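Local coordinates for alginate lyase (Paenibacillus sp. FPU-7, PDB 6KFN), which cleaves the polysaccharide alginate, probably by beta-elimination, on a right-handed parallel beta-helix scaffold, at residues G32-G37 and P61-G66; L87-A92 and D107-Y112. All blocks are in the same frame, centred on the assembly; numbering follows the deposited sequence. Where two conformers were deposited one is given.

Contact 1 (G32-G37 and P61-G66); sequences GVTFKG and PAVLSG
Phe35 binds Val63 and Ser65 through its backbone, and these bonds set strands 34-36 and 63-65 in parallel register, their axes 4.6 Å apart at the closest approach. Phe35 N donates to Val63 O at 2.8 Å with an almost straight N-H...O angle of 174°, and Phe35 O accepts from Ser65 N. Val63 N to Val33 O and Gly37 N to Ser65 O extend the pattern at both ends. CA-H...O contacts supplement it; the shortest joins Lys36 CA to Ser65 O at 3.2 Å.

Apolar packing lies on the Phe35-Leu64 face. Phe35 CG lies beside the backbone N (chi1 -62°), which runs the ring back toward Val33 and brings Phe35 CE1 obliquely to 3.9 Å from Ala62 CB; Val63 O lies at the ring edge, in its plane. Phe35 CB meets Leu64 CD2, while Val33 CG1 covers one ring face near its rim. Leu14 of helix 11-19 and Leu29 add to this core.

Thr34, Val63, Lys36 and Ser65 occupy the other face. Thr34 and Val63 run side by side, Thr34 OG1 being 3.7 Å from Val63 CB, and Thr34 CG2 rests on Ser65 CB. Ser65 OG donates to Gly66 O at 2.8 Å, in the carbonyl plane and on a lone pair. Lys36 passes its CG along Gly66 O, and Lys36 NZ reaches a water at 3.0 Å.

The chemistry thus divides by face: an aromatic and aliphatic interior, a more polar exterior, and main-chain bonds joining successive coils of the parallel beta-helix.

Contact 2 (L87-A92 and D107-Y112); sequences LKMTGA and DGLEIY
Tyr112 and Lys88 meet on the outer face of the parallel pair 88-90 and 110-112, and Met89 lies on the inner one; these three bury the most surface. Main-chain bonds pair the strands: Glu110 N to Leu87 O, Met89 N to Glu110 O and Tyr112 N to Met89 O.

The Tyr112 ring receives Thr90 CB over one face, 4.0 Å from the centroid and 21° off the normal, a CH-pi contact. Chi1 of 59° puts Tyr112 CG between backbone N and carbonyl carbon, bringing the ring back across the neighbouring strand, where Tyr112 OH lies 3.7 Å from Lys88 CD. Thr90 OG1 also donates to Tyr112 O at 2.7 Å, from above the carbonyl plane. Replacing Tyr112 by alanine would remove the ring and is likely to leave Thr90 CB without its cover and Tyr136 without its near-parallel neighbour.

Inside, Met89 CB meets Ile111 CG1, and Ile96 borders this apolar cluster.

Lys88 extends alongside Glu110, yet Lys88 NZ remains 4.2 Å from Glu110 OE1, beyond a salt bridge. A water bonds Glu110 OE2 and, weakly, Lys88 NZ. The outer face therefore combines aromatic cover with a loose, partly water-bridged approach of opposite charges, Glu110 OE2 having Tyr136 OH as a firmer partner, while apolar contacts line the inner face.

Contacts 1 and 2 belong to consecutive parts of the same run of parallel strands, their centres about 9 Å apart. Strand 63-65 of contact 1 pairs directly with strand 88-92 of contact 2: Leu64 N lies 2.8 Å from Lys88 O and Leu64 O 3.0 Å from Thr90 N, both probable hydrogen bonds. On the outer face, Val63 CG1 packs against Thr90 CG2 at 3.7 Å. The order 34-36, 63-65, 88-92, 110-114 therefore follows the chain, as successive coils of a beta-helix do. Neither contact supplies a ligand to the two sodium sites, formed by Glu147, Glu182 and Asp185 and by Tyr210, Asp212 and Gln242.

Contact 1 (G32-G37 and P61-G66)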
loop_
_atom_site.group_PDB
_atom_site.type_symbol
_atom_site.label_atom_id
_atom_site.label_comp_id
_atom_site.label_asym_id
_atom_site.label_seq_id
_atom_site.Cartn_x
_atom_site.Cartn_y
_atom_site.Cartn_z
ATOM N N GLY A 32 -7.015 12.273 19.903
ATOM C CA GLY A 32 -7.649 13.531 19.591
ATOM C C GLY A 32 -6.709 14.598 19.103
ATOM O O GLY A 32 -7.169 15.662 18.695
ATOM N N VAL A 33 -5.405 14.352 19.111
ATOM C CA VAL A 33 -4.454 15.361 18.720
ATOM C C VAL A 33 -4.054 15.129 17.278
ATOM O O VAL A 33 -3.842 13.992 16.850
ATOM C CB VAL A 33 -3.233 15.332 19.657
ATOM C CG1 VAL A 33 -2.177 16.310 19.187
ATOM C CG2 VAL A 33 -3.668 15.658 21.075
ATOM N N THR A 34 -3.939 16.230 16.532
ATOM C CA THR A 34 -3.332 16.254 15.210
ATOM C C THR A 34 -1.913 16.791 15.346
ATOM O O THR A 34 -1.694 17.916 15.795
ATOM C CB THR A 34 -4.171 17.057 14.214
ATOM O OG1 THR A 34 -5.440 16.405 14.032
ATOM C CG2 THR A 34 -3.475 17.112 12.884
ATOM N N PHE A 35 -0.962 15.975 14.940
ATOM C CA PHE A 35 0.459 16.277 14.938
ATOM C C PHE A 35 0.839 16.687 13.528
ATOM O O PHE A 35 0.802 15.851 12.629
ATOM C CB PHE A 35 1.265 15.036 15.339
ATOM C CG PHE A 35 0.966 14.517 16.736
ATOM C CD1 PHE A 35 -0.185 13.779 17.006
ATOM C CD2 PHE A 35 1.834 14.783 17.792
ATOM C CE1 PHE A 35 -0.474 13.347 18.284
ATOM C CE2 PHE A 35 1.557 14.341 19.068
ATOM C CZ PHE A 35 0.419 13.633 19.342
ATOM N N LYS A 36 1.147 17.958 13.314
ATOM C CA LYS A 36 1.446 18.458 11.983
ATOM C C LYS A 36 2.951 18.548 11.783
ATOM O O LYS A 36 3.656 19.172 12.579
ATOM C CB LYS A 36 0.793 19.806 11.747
ATOM C CG LYS A 36 0.775 20.168 10.279
ATOM C CD LYS A 36 -0.078 21.380 10.002
ATOM C CE LYS A 36 -1.551 21.055 9.964
ATOM N NZ LYS A 36 -2.275 22.245 9.395
ATOM N N GLY A 37 3.419 17.918 10.717
ATOM C CA GLY A 37 4.819 17.863 10.428
ATOM C C GLY A 37 5.058 16.907 9.275
ATOM O O GLY A 37 4.143 16.248 8.764
ATOM N N PRO A 61 -8.268 8.177 17.362
ATOM C CA PRO A 61 -6.830 7.987 17.093
ATOM C C PRO A 61 -6.095 9.295 16.875
ATOM O O PRO A 61 -6.603 10.220 16.244
ATOM C CB PRO A 61 -6.816 7.133 15.828
ATOM C CG PRO A 61 -8.129 6.384 15.896
ATOM C CD PRO A 61 -9.110 7.354 16.481
ATOM N N ALA A 62 -4.834 9.334 17.326
ATOM C CA ALA A 62 -3.934 10.404 16.948
ATOM C C ALA A 62 -3.784 10.467 15.431
ATOM O O ALA A 62 -3.814 9.443 14.746
ATOM C CB ALA A 62 -2.576 10.180 17.615
ATOM N N VAL A 63 -3.564 11.677 14.934
ATOM C CA VAL A 63 -3.440 11.965 13.514
ATOM C C VAL A 63 -2.067 12.548 13.224
ATOM O O VAL A 63 -1.659 13.517 13.869
ATOM C CB VAL A 63 -4.494 12.977 13.043
ATOM C CG1 VAL A 63 -4.347 13.261 11.543
ATOM C CG2 VAL A 63 -5.919 12.499 13.355
ATOM N N LEU A 64 -1.362 11.972 12.242
ATOM C CA LEU A 64 -0.182 12.587 11.674
ATOM C C LEU A 64 -0.591 13.287 10.385
ATOM O O LEU A 64 -1.021 12.646 9.435
ATOM C CB LEU A 64 0.926 11.568 11.371
ATOM C CG LEU A 64 1.363 10.664 12.504
ATOM C CD1 LEU A 64 2.562 9.845 12.072
ATOM C CD2 LEU A 64 1.668 11.445 13.746
ATOM N N SER A 65 -0.505 14.630 10.386
ATOM C CA SER A 65 -0.863 15.409 9.214
ATOM C C SER A 65 0.359 16.094 8.628
ATOM O O SER A 65 1.172 16.655 9.383
ATOM C CB SER A 65 -1.866 16.475 9.564
ATOM O OG SER A 65 -2.216 17.216 8.393
ATOM N N GLY A 66 0.491 16.104 7.297
ATOM C CA GLY A 66 1.426 17.023 6.683
ATOM C C GLY A 66 0.880 18.438 6.672
ATOM O O GLY A 66 -0.191 18.743 7.196
HETATM O O HOH W 1 -2.857 20.908 6.725
#

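Contact 2 (L87-A92 and D107-Y112)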
loop_
_atom_site.group_PDB
_atom_site.type_symbol
_atom_site.label_atom_id
_atom_site.label_comp_id
_atom_site.label_asym_id
_atom_site.label_seq_id
_atom_site.Cartn_x
_atom_site.Cartn_y
_atom_site.Cartn_z
ATOM N N LEU A 87 -2.794 4.675 14.059
ATOM C CA LEU A 87 -2.716 6.083 13.722
ATOM C C LEU A 87 -3.492 6.398 12.451
ATOM O O LEU A 87 -3.633 5.566 11.561
ATOM C CB LEU A 87 -1.253 6.465 13.494
ATOM C CG LEU A 87 -0.375 6.365 14.759
ATOM C CD1 LEU A 87 1.092 6.454 14.402
ATOM C CD2 LEU A 87 -0.700 7.466 15.701
ATOM N N LYS A 88 -3.917 7.639 12.371
ATOM C CA LYS A 88 -4.388 8.234 11.125
ATOM C C LYS A 88 -3.247 9.014 10.483
ATOM O O LYS A 88 -2.433 9.637 11.193
ATOM C CB LYS A 88 -5.573 9.163 11.413
ATOM C CG LYS A 88 -6.796 8.464 11.941
ATOM C CD LYS A 88 -7.933 9.407 12.343
ATOM C CE LYS A 88 -9.192 8.706 12.677
ATOM N NZ LYS A 88 -10.231 9.722 13.037
ATOM N N MET A 89 -3.193 9.003 9.156
ATOM C CA MET A 89 -2.208 9.753 8.393
ATOM C C MET A 89 -2.938 10.488 7.270
ATOM O O MET A 89 -3.696 9.868 6.523
ATOM C CB MET A 89 -1.114 8.863 7.759
ATOM C CG MET A 89 -0.066 8.268 8.693
ATOM S SD MET A 89 -0.623 6.800 9.525
ATOM C CE MET A 89 0.919 6.377 10.422
ATOM N N THR A 90 -2.696 11.781 7.146
ATOM C CA THR A 90 -3.414 12.588 6.188
ATOM C C THR A 90 -2.616 13.797 5.766
ATOM O O THR A 90 -1.587 14.131 6.346
ATOM C CB THR A 90 -4.769 12.991 6.806
ATOM O OG1 THR A 90 -5.638 13.520 5.802
ATOM C CG2 THR A 90 -4.658 14.036 7.902
ATOM N N GLY A 91 -3.156 14.503 4.761
ATOM C CA GLY A 91 -2.740 15.876 4.570
ATOM C C GLY A 91 -1.344 16.088 4.016
ATOM O O GLY A 91 -0.669 17.073 4.367
ATOM N N ALA A 92 -0.899 15.210 3.152
ATOM C CA ALA A 92 0.429 15.261 2.567
ATOM C C ALA A 92 0.375 14.675 1.177
ATOM O O ALA A 92 -0.581 14.011 0.787
ATOM C CB ALA A 92 1.438 14.512 3.421
ATOM N N ASP A 107 -0.169 -1.350 11.297
ATOM C CA ASP A 107 -1.352 -2.081 11.741
ATOM C C ASP A 107 -2.376 -1.081 12.265
ATOM O O ASP A 107 -2.039 -0.226 13.075
ATOM C CB ASP A 107 -0.910 -3.075 12.831
ATOM C CG ASP A 107 -1.924 -4.128 13.206
ATOM O OD1 ASP A 107 -3.096 -4.025 12.858
ATOM O OD2 ASP A 107 -1.460 -5.155 13.793
ATOM N N GLY A 108 -3.626 -1.185 11.810
ATOM C CA GLY A 108 -4.676 -0.354 12.365
ATOM C C GLY A 108 -4.602 1.078 11.899
ATOM O O GLY A 108 -5.032 1.979 12.633
ATOM N N LEU A 109 -4.084 1.328 10.699
ATOM C CA LEU A 109 -3.921 2.667 10.190
ATOM C C LEU A 109 -5.115 3.097 9.346
ATOM O O LEU A 109 -5.785 2.286 8.705
ATOM C CB LEU A 109 -2.645 2.773 9.357
ATOM C CG LEU A 109 -1.371 2.260 10.035
ATOM C CD1 LEU A 109 -0.171 2.630 9.198
ATOM C CD2 LEU A 109 -1.221 2.816 11.447
ATOM N N GLU A 110 -5.333 4.400 9.320
ATOM C CA GLU A 110 -6.326 5.024 8.454
ATOM C C GLU A 110 -5.608 6.139 7.704
ATOM O O GLU A 110 -5.186 7.110 8.335
ATOM C CB GLU A 110 -7.501 5.535 9.291
ATOM C CG GLU A 110 -8.628 6.110 8.478
ATOM C CD GLU A 110 -9.778 6.695 9.290
ATOM O OE1 GLU A 110 -9.853 6.460 10.496
ATOM O OE2 GLU A 110 -10.588 7.417 8.680
ATOM N N ILE A 111 -5.446 5.971 6.381
ATOM C CA ILE A 111 -4.592 6.832 5.574
ATOM C C ILE A 111 -5.479 7.435 4.487
ATOM O O ILE A 111 -6.092 6.682 3.720
ATOM C CB ILE A 111 -3.430 6.042 4.960
ATOM C CG1 ILE A 111 -2.617 5.370 6.071
ATOM C CG2 ILE A 111 -2.588 6.932 4.065
ATOM C CD1 ILE A 111 -1.570 4.421 5.572
ATOM N N TYR A 112 -5.576 8.765 4.445
ATOM C CA TYR A 112 -6.593 9.373 3.596
ATOM C C TYR A 112 -6.261 10.821 3.311
ATOM O O TYR A 112 -5.534 11.492 4.050
ATOM C CB TYR A 112 -7.991 9.291 4.288
ATOM C CG TYR A 112 -8.019 9.986 5.641
ATOM C CD1 TYR A 112 -7.553 9.325 6.776
ATOM C CD2 TYR A 112 -8.417 11.303 5.796
ATOM C CE1 TYR A 112 -7.487 9.913 7.999
ATOM C CE2 TYR A 112 -8.345 11.933 7.086
ATOM C CZ TYR A 112 -7.862 11.198 8.164
ATOM O OH TYR A 112 -7.743 11.700 9.462
HETATM O O HOH W 2 -6.398 4.436 13.012
HETATM O O HOH W 3 -11.449 9.733 10.016
#